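Local coordinates for protein endoglucanase EG-II (Hypocrea jecorina, PDB 3QR3) that probably hydrolyses internal beta-1,4-glucosidic bonds of cellulose, as an endoglucanase with a glycosyl hydrolase family 5 TIM-barrel catalytic domain, at residues Val142-Met147 and Thr175-Ser180; Asn213-Val218 and Gln255-Glu260. One frame throughout, in Å; residues are numbered along the deposited sequence.

Interaction 1: residues Val142-Met147 and Thr175-Ser180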
ATOM      1  N   VAL A 142      -3.562  12.126  -3.366  1.00 14.64           N
ATOM      2  CA  VAL A 142      -3.750  10.750  -3.801  1.00 17.20           C
ATOM      3  C   VAL A 142      -2.383  10.219  -4.241  1.00 19.42           C
ATOM      4  O   VAL A 142      -1.653  10.873  -4.981  1.00 21.69           O
ATOM      5  CB  VAL A 142      -4.779  10.650  -4.941  1.00 17.10           C
ATOM      6  CG1 VAL A 142      -4.770   9.258  -5.569  1.00 18.53           C
ATOM      7  CG2 VAL A 142      -6.166  10.999  -4.427  1.00 18.58           C
ATOM      8  N   TRP A 143      -2.033   9.040  -3.758  1.00 20.91           N
ATOM      9  CA  TRP A 143      -0.722   8.454  -4.013  1.00 15.27           C
ATOM     10  C   TRP A 143      -0.999   7.218  -4.869  1.00 17.87           C
ATOM     11  O   TRP A 143      -1.849   6.402  -4.501  1.00 17.35           O
ATOM     12  CB  TRP A 143      -0.103   8.074  -2.661  1.00 15.04           C
ATOM     13  CG  TRP A 143       1.255   7.458  -2.710  1.00 14.11           C
ATOM     14  CD1 TRP A 143       1.663   6.424  -3.502  1.00 15.82           C
ATOM     15  CD2 TRP A 143       2.380   7.813  -1.900  1.00 17.64           C
ATOM     16  NE1 TRP A 143       2.988   6.133  -3.253  1.00 21.70           N
ATOM     17  CE2 TRP A 143       3.449   6.971  -2.274  1.00 17.44           C
ATOM     18  CE3 TRP A 143       2.595   8.775  -0.909  1.00 16.60           C
ATOM     19  CZ2 TRP A 143       4.707   7.056  -1.682  1.00 16.18           C
ATOM     20  CZ3 TRP A 143       3.839   8.855  -0.321  1.00 18.14           C
ATOM     21  CH2 TRP A 143       4.881   7.998  -0.706  1.00 16.51           C
ATOM     22  N   PHE A 144      -0.327   7.084  -6.014  1.00 16.56           N
ATOM     23  CA  PHE A 144      -0.635   5.993  -6.949  1.00 17.65           C
ATOM     24  C   PHE A 144       0.190   4.725  -6.662  1.00 19.33           C
ATOM     25  O   PHE A 144       1.373   4.649  -7.004  1.00 17.08           O
ATOM     26  CB  PHE A 144      -0.454   6.451  -8.407  1.00 17.16           C
ATOM     27  CG  PHE A 144      -1.366   7.583  -8.810  1.00 19.85           C
ATOM     28  CD1 PHE A 144      -2.633   7.329  -9.308  1.00 35.52           C
ATOM     29  CD2 PHE A 144      -0.956   8.903  -8.691  1.00 18.88           C
ATOM     30  CE1 PHE A 144      -3.475   8.370  -9.680  1.00 34.73           C
ATOM     31  CE2 PHE A 144      -1.793   9.943  -9.061  1.00 21.37           C
ATOM     32  CZ  PHE A 144      -3.055   9.676  -9.549  1.00 23.15           C
ATOM     33  N   GLY A 145      -0.444   3.746  -6.019  1.00 13.96           N
ATOM     34  CA  GLY A 145       0.200   2.491  -5.650  1.00 15.60           C
ATOM     35  C   GLY A 145       0.067   1.459  -6.755  1.00 20.26           C
ATOM     36  O   GLY A 145      -0.834   0.593  -6.753  1.00 18.87           O
ATOM     37  N   ILE A 146       0.980   1.560  -7.711  1.00 13.06           N
ATOM     38  CA  ILE A 146       0.875   0.855  -8.991  1.00 15.38           C
ATOM     39  C   ILE A 146       0.460  -0.611  -8.897  1.00 15.42           C
ATOM     40  O   ILE A 146      -0.414  -1.068  -9.644  1.00 17.63           O
ATOM     41  CB  ILE A 146       2.195   0.999  -9.785  1.00 15.00           C
ATOM     42  CG1 ILE A 146       2.362   2.451 -10.230  1.00 11.22           C
ATOM     43  CG2 ILE A 146       2.218   0.068 -10.993  1.00 15.89           C
ATOM     44  CD1 ILE A 146       3.564   2.680 -11.188  1.00 15.11           C
ATOM     45  N   MET A 147       1.072  -1.349  -7.979  1.00 17.60           N
ATOM     46  CA  MET A 147       0.809  -2.775  -7.879  1.00 18.71           C
ATOM     47  C   MET A 147       1.288  -3.357  -6.558  1.00 20.62           C
ATOM     48  O   MET A 147       2.389  -3.079  -6.109  1.00 18.33           O
ATOM     49  CB  MET A 147       1.452  -3.534  -9.046  1.00 19.97           C
ATOM     50  CG  MET A 147       1.178  -5.041  -9.033  1.00 12.79           C
ATOM     51  SD  MET A 147      -0.583  -5.442  -9.052  1.00 16.40           S
ATOM     52  CE  MET A 147      -1.096  -4.518 -10.492  1.00 19.59           C
ATOM     53  N   THR A 175       0.133  15.182 -12.291  1.00 21.51           N
ATOM     54  CA  THR A 175       1.533  15.559 -12.382  1.00 26.98           C
ATOM     55  C   THR A 175       2.143  15.908 -11.034  1.00 22.76           C
ATOM     56  O   THR A 175       3.365  15.982 -10.917  1.00 23.16           O
ATOM     57  CB  THR A 175       1.722  16.756 -13.336  1.00 25.49           C
ATOM     58  OG1 THR A 175       0.939  17.861 -12.872  1.00 29.95           O
ATOM     59  CG2 THR A 175       1.281  16.385 -14.739  1.00 22.90           C
ATOM     60  N   SER A 176       1.305  16.115 -10.021  1.00 18.42           N
ATOM     61  CA  SER A 176       1.806  16.540  -8.715  1.00 22.38           C
ATOM     62  C   SER A 176       1.983  15.377  -7.734  1.00 27.63           C
ATOM     63  O   SER A 176       2.652  15.521  -6.719  1.00 22.17           O
ATOM     64  CB  SER A 176       0.860  17.576  -8.099  1.00 27.64           C
ATOM     65  OG  SER A 176      -0.368  16.970  -7.711  1.00 26.58           O
ATOM     66  N   GLN A 177       1.382  14.230  -8.038  1.00 20.50           N
ATOM     67  CA  GLN A 177       1.224  13.167  -7.046  1.00 20.78           C
ATOM     68  C   GLN A 177       2.450  12.272  -6.896  1.00 19.39           C
ATOM     69  O   GLN A 177       3.227  12.113  -7.833  1.00 16.84           O
ATOM     70  CB  GLN A 177       0.015  12.293  -7.411  1.00 20.52           C
ATOM     71  CG  GLN A 177      -1.338  12.972  -7.252  1.00 20.89           C
ATOM     72  CD  GLN A 177      -1.765  13.784  -8.473  1.00 21.75           C
ATOM     73  OE1 GLN A 177      -0.976  14.039  -9.383  1.00 19.70           O
ATOM     74  NE2 GLN A 177      -3.027  14.195  -8.491  1.00 21.83           N
ATOM     75  N   PHE A 178       2.607  11.677  -5.714  1.00 15.77           N
ATOM     76  CA  PHE A 178       3.545  10.570  -5.528  1.00 15.19           C
ATOM     77  C   PHE A 178       3.086   9.340  -6.308  1.00 19.03           C
ATOM     78  O   PHE A 178       1.882   9.055  -6.402  1.00 18.07           O
ATOM     79  CB  PHE A 178       3.651  10.173  -4.044  1.00 15.09           C
ATOM     80  CG  PHE A 178       4.366  11.180  -3.175  1.00 19.82           C
ATOM     81  CD1 PHE A 178       5.715  11.462  -3.371  1.00 15.63           C
ATOM     82  CD2 PHE A 178       3.693  11.815  -2.135  1.00 18.52           C
ATOM     83  CE1 PHE A 178       6.372  12.365  -2.560  1.00 15.64           C
ATOM     84  CE2 PHE A 178       4.344  12.728  -1.319  1.00 18.52           C
ATOM     85  CZ  PHE A 178       5.684  12.999  -1.522  1.00 20.07           C
ATOM     86  N   ILE A 179       4.048   8.590  -6.833  1.00 17.50           N
ATOM     87  CA  ILE A 179       3.766   7.328  -7.506  1.00 17.24           C
ATOM     88  C   ILE A 179       4.715   6.257  -6.957  1.00 20.65           C
ATOM     89  O   ILE A 179       5.910   6.485  -6.860  1.00 17.99           O
ATOM     90  CB  ILE A 179       3.947   7.440  -9.037  1.00 18.24           C
ATOM     91  CG1 ILE A 179       3.042   8.529  -9.612  1.00 17.35           C
ATOM     92  CG2 ILE A 179       3.637   6.109  -9.712  1.00 19.00           C
ATOM     93  CD1 ILE A 179       3.269   8.777 -11.109  1.00 17.77           C
ATOM     94  N   SER A 180       4.173   5.101  -6.582  1.00 20.11           N
ATOM     95  CA  SER A 180       4.977   3.988  -6.082  1.00 16.69           C
ATOM     96  C   SER A 180       5.630   3.201  -7.202  1.00 21.09           C
ATOM     97  O   SER A 180       5.013   2.968  -8.242  1.00 24.09           O
ATOM     98  CB  SER A 180       4.094   3.003  -5.315  1.00 22.44           C
ATOM     99  OG  SER A 180       3.619   3.561  -4.111  1.00 25.88           O
TER
HETATM  100  O   HOH W   1       0.394  12.114  -3.890  1.00 16.89           O
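W143 reaches S180 because its CG, anti to the backbone N (chi1 -180°), carries the indole across to the next strand, while S180 keeps OG beside its own backbone N. W143 NE1 then donates to S180 OG at 2.8 Å; the N-H...O angle of 144° shows a bent bond, with the hydroxyl somewhat out of the indole plane. Over the face of the indole's six-membered ring sits F178 CB, 3.4 Å from W143 CD2, a CH-pi contact. The F178 ring continues past it at an intermediate tilt, planes 32° apart and ring centroids 4.5 Å from each other. Between the backbones, F144 N binds F178 O at 3.0 Å and S180 N binds F144 O at 2.9 Å. This bridge joins strands 142-145 and 179-182 of the TIM barrel; helix 155-171, between them in the chain, covers F144 and I146 through I169 and V165. A water links V142 O to F178 N. At the F144 ring edge, Q177 CB lies 3.4 Å from F144 CE2, while Q177 NE2 donates to the carbonyls of A137 and Q139. Cutting W143 back to an alanine is likely to leave S180 OG without its indole donor and F178 CB without the ring face it packs on. S180 OG also bonds D217 OD2, so this buried hydroxyl probably spends its own proton on that carboxylate, which would fix the rotation of OG.

Interaction 2: residues Asn213-Val218 and Gln255-Glu260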
ATOM      1  N   ASN A 213       9.171  12.595  -7.300  1.00 19.53           N
ATOM      2  CA  ASN A 213       7.954  12.006  -6.737  1.00 15.06           C
ATOM      3  C   ASN A 213       7.696  10.552  -7.124  1.00 17.19           C
ATOM      4  O   ASN A 213       6.571  10.049  -7.017  1.00 24.67           O
ATOM      5  CB  ASN A 213       6.750  12.897  -7.044  1.00 18.91           C
ATOM      6  CG  ASN A 213       6.756  14.175  -6.218  1.00 24.93           C
ATOM      7  OD1 ASN A 213       7.346  14.223  -5.135  1.00 23.87           O
ATOM      8  ND2 ASN A 213       6.116  15.216  -6.733  1.00 32.44           N
ATOM      9  N   LEU A 214       8.748   9.872  -7.558  1.00 17.87           N
ATOM     10  CA  LEU A 214       8.668   8.459  -7.877  1.00 17.33           C
ATOM     11  C   LEU A 214       9.379   7.761  -6.744  1.00 15.07           C
ATOM     12  O   LEU A 214      10.597   7.860  -6.604  1.00 19.12           O
ATOM     13  CB  LEU A 214       9.335   8.157  -9.227  1.00 16.98           C
ATOM     14  CG  LEU A 214       8.773   8.887 -10.449  1.00 19.75           C
ATOM     15  CD1 LEU A 214       9.485   8.440 -11.735  1.00 16.80           C
ATOM     16  CD2 LEU A 214       7.261   8.690 -10.589  1.00 15.10           C
ATOM     17  N   ILE A 215       8.601   7.074  -5.913  1.00 16.87           N
ATOM     18  CA  ILE A 215       9.094   6.574  -4.645  1.00 12.94           C
ATOM     19  C   ILE A 215       9.143   5.062  -4.675  1.00 19.07           C
ATOM     20  O   ILE A 215       8.182   4.425  -5.096  1.00 16.80           O
ATOM     21  CB  ILE A 215       8.158   7.030  -3.503  1.00 22.12           C
ATOM     22  CG1 ILE A 215       7.914   8.548  -3.590  1.00 15.41           C
ATOM     23  CG2 ILE A 215       8.707   6.595  -2.133  1.00 17.27           C
ATOM     24  CD1 ILE A 215       9.199   9.396  -3.466  1.00 15.69           C
ATOM     25  N   PHE A 216      10.257   4.479  -4.239  1.00 14.86           N
ATOM     26  CA  PHE A 216      10.337   3.025  -4.195  1.00 15.41           C
ATOM     27  C   PHE A 216       9.406   2.492  -3.108  1.00 17.75           C
ATOM     28  O   PHE A 216       9.385   2.998  -1.997  1.00 17.94           O
ATOM     29  CB  PHE A 216      11.777   2.553  -3.991  1.00 15.55           C
ATOM     30  CG  PHE A 216      12.707   2.934  -5.133  1.00 16.42           C
ATOM     31  CD1 PHE A 216      12.489   2.450  -6.420  1.00 14.60           C
ATOM     32  CD2 PHE A 216      13.789   3.766  -4.911  1.00 18.94           C
ATOM     33  CE1 PHE A 216      13.342   2.795  -7.472  1.00 22.49           C
ATOM     34  CE2 PHE A 216      14.648   4.116  -5.949  1.00 17.73           C
ATOM     35  CZ  PHE A 216      14.426   3.627  -7.237  1.00 16.28           C
ATOM     36  N   ASP A 217       8.628   1.471  -3.442  1.00 16.22           N
ATOM     37  CA  ASP A 217       7.589   0.963  -2.534  1.00 18.44           C
ATOM     38  C   ASP A 217       8.004  -0.429  -2.062  1.00 17.18           C
ATOM     39  O   ASP A 217       8.038  -1.358  -2.863  1.00 14.48           O
ATOM     40  CB  ASP A 217       6.268   0.879  -3.319  1.00 18.97           C
ATOM     41  CG  ASP A 217       5.055   0.658  -2.442  1.00 30.67           C
ATOM     42  OD1 ASP A 217       5.182  -0.031  -1.408  1.00 29.31           O
ATOM     43  OD2 ASP A 217       3.961   1.162  -2.807  1.00 33.02           O
ATOM     44  N   VAL A 218       8.332  -0.580  -0.780  1.00 16.91           N
ATOM     45  CA  VAL A 218       8.707  -1.899  -0.260  1.00 14.32           C
ATOM     46  C   VAL A 218       7.780  -2.389   0.847  1.00 17.75           C
ATOM     47  O   VAL A 218       7.067  -1.598   1.455  1.00 12.85           O
ATOM     48  CB  VAL A 218      10.160  -1.935   0.256  1.00 14.63           C
ATOM     49  CG1 VAL A 218      11.152  -1.750  -0.902  1.00 14.13           C
ATOM     50  CG2 VAL A 218      10.373  -0.888   1.334  1.00 17.80           C
ATOM     51  N   GLN A 255      14.199   7.876  -2.468  1.00 16.56           N
ATOM     52  CA  GLN A 255      13.422   7.625  -1.254  1.00 14.13           C
ATOM     53  C   GLN A 255      12.534   6.406  -1.428  1.00 17.42           C
ATOM     54  O   GLN A 255      12.196   6.040  -2.559  1.00 13.02           O
ATOM     55  CB  GLN A 255      12.548   8.839  -0.932  1.00 17.70           C
ATOM     56  CG  GLN A 255      13.334  10.016  -0.382  1.00 18.92           C
ATOM     57  CD  GLN A 255      12.476  11.241  -0.210  1.00 24.02           C
ATOM     58  OE1 GLN A 255      11.682  11.588  -1.081  1.00 23.85           O
ATOM     59  NE2 GLN A 255      12.635  11.911   0.913  1.00 21.98           N
ATOM     60  N   ALA A 256      12.162   5.790  -0.306  1.00 16.78           N
ATOM     61  CA  ALA A 256      11.283   4.625  -0.300  1.00 17.68           C
ATOM     62  C   ALA A 256      10.213   4.787   0.772  1.00 21.79           C
ATOM     63  O   ALA A 256      10.389   5.534   1.735  1.00 19.87           O
ATOM     64  CB  ALA A 256      12.081   3.363  -0.035  1.00 15.27           C
ATOM     65  N   ILE A 257       9.106   4.083   0.593  1.00 18.73           N
ATOM     66  CA  ILE A 257       8.069   4.013   1.606  1.00 17.73           C
ATOM     67  C   ILE A 257       7.774   2.544   1.875  1.00 20.49           C
ATOM     68  O   ILE A 257       7.753   1.731   0.954  1.00 19.82           O
ATOM     69  CB  ILE A 257       6.776   4.723   1.156  1.00 20.88           C
ATOM     70  CG1 ILE A 257       5.716   4.632   2.257  1.00 18.11           C
ATOM     71  CG2 ILE A 257       6.262   4.126  -0.158  1.00 15.47           C
ATOM     72  CD1 ILE A 257       4.674   5.728   2.201  1.00 15.73           C
ATOM     73  N   LEU A 258       7.577   2.210   3.145  1.00 18.58           N
ATOM     74  CA  LEU A 258       7.221   0.862   3.560  1.00 17.80           C
ATOM     75  C   LEU A 258       5.697   0.807   3.659  1.00 20.83           C
ATOM     76  O   LEU A 258       5.122   1.267   4.652  1.00 18.20           O
ATOM     77  CB  LEU A 258       7.843   0.575   4.931  1.00 19.61           C
ATOM     78  CG  LEU A 258       7.585  -0.758   5.630  1.00 16.61           C
ATOM     79  CD1 LEU A 258       8.109  -1.921   4.807  1.00 17.30           C
ATOM     80  CD2 LEU A 258       8.226  -0.751   7.014  1.00 17.09           C
ATOM     81  N   THR A 259       5.047   0.265   2.629  1.00 20.15           N
ATOM     82  CA  THR A 259       3.584   0.297   2.547  1.00 17.88           C
ATOM     83  C   THR A 259       2.891  -0.888   3.203  1.00 17.60           C
ATOM     84  O   THR A 259       1.665  -0.896   3.324  1.00 15.64           O
ATOM     85  CB  THR A 259       3.095   0.383   1.102  1.00 19.36           C
ATOM     86  OG1 THR A 259       3.737  -0.639   0.327  1.00 18.88           O
ATOM     87  CG2 THR A 259       3.421   1.744   0.521  1.00 21.10           C
ATOM     88  N   GLU A 260       3.662  -1.893   3.606  1.00 15.30           N
ATOM     89  CA  GLU A 260       3.107  -2.970   4.423  1.00 22.61           C
ATOM     90  C   GLU A 260       4.119  -3.462   5.438  1.00 22.02           C
ATOM     91  O   GLU A 260       5.240  -3.837   5.089  1.00 17.43           O
ATOM     92  CB  GLU A 260       2.640  -4.156   3.567  1.00 18.75           C
ATOM     93  CG  GLU A 260       1.264  -3.984   2.944  1.00 19.09           C
ATOM     94  CD  GLU A 260       0.734  -5.265   2.317  1.00 28.77           C
ATOM     95  OE1 GLU A 260       1.121  -6.367   2.772  1.00 24.67           O
ATOM     96  OE2 GLU A 260      -0.084  -5.167   1.374  1.00 23.49           O
TER
HETATM   97  O   HOH W   2      12.774   8.679  -4.988  1.00 16.60           O
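F216 starts a ladder of four backbone bonds to the 255-260 segment. F216 N donates to Q255 O at 3.0 Å, and F216 O accepts from I257 N at 2.8 Å, with a nearly linear C=O...N angle of 175°. Farther on, V218 N meets I257 O at 2.9 Å and V218 O receives T259 N at 3.0 Å. F216 and V218 each bond to the residues on both sides of their bridge partners, A256 and L258, which is the parallel pattern; the strand axes diverge by 38°, as expected of strongly twisted barrel strands. A water joining L214 O to Q255 N prolongs the ladder.

Apolar pairs line both surfaces. F216 CB lies 4.0 Å from A256 CB, with V218 and L258 meeting farther along the same face; on the side of D217 and I257, I215 CG2 lies 4.0 Å from I257 CG2.

Among polar side chains, D217 CG anti to the backbone N (chi1 -168°) swings the carboxylate across to T259. T259 OG1 is placed as donor to D217 OD1, but at a modelled 2.3 Å the bond's geometry is doubtful. E260, whose carboxylate meets R61 and Y221 near a bound sulfate, lies toward the strand's C-terminal end, where family 5 enzymes carry their nucleophile.

In this beta-alpha-beta unit, helix 238-251 covers A256 through L249 and L258 through F242. Strand 179-182 continues the sheet beyond 214-219, and strand 287-296 beyond 256-261.

In the fold
Both interactions are buried parts of one eight-stranded TIM barrel. Interaction 1 joins strands 142-145 and 179-182, the fourth and fifth in chain order, where a single bridge closes the circle; interaction 2 joins the sixth and seventh through three consecutive parallel bridges. Each has one water bridging its backbones; interaction 1 adds the indole-phenyl packing, interaction 2 the longer ladder with its aliphatic pairs. Neighbouring strands 179-182 and 214-219 connect them: I179 O probably accepts from I215 N at 2.9 Å, and the S180-D217 bond ties the indole-hydroxyl pair of interaction 1 to the carboxylate of interaction 2.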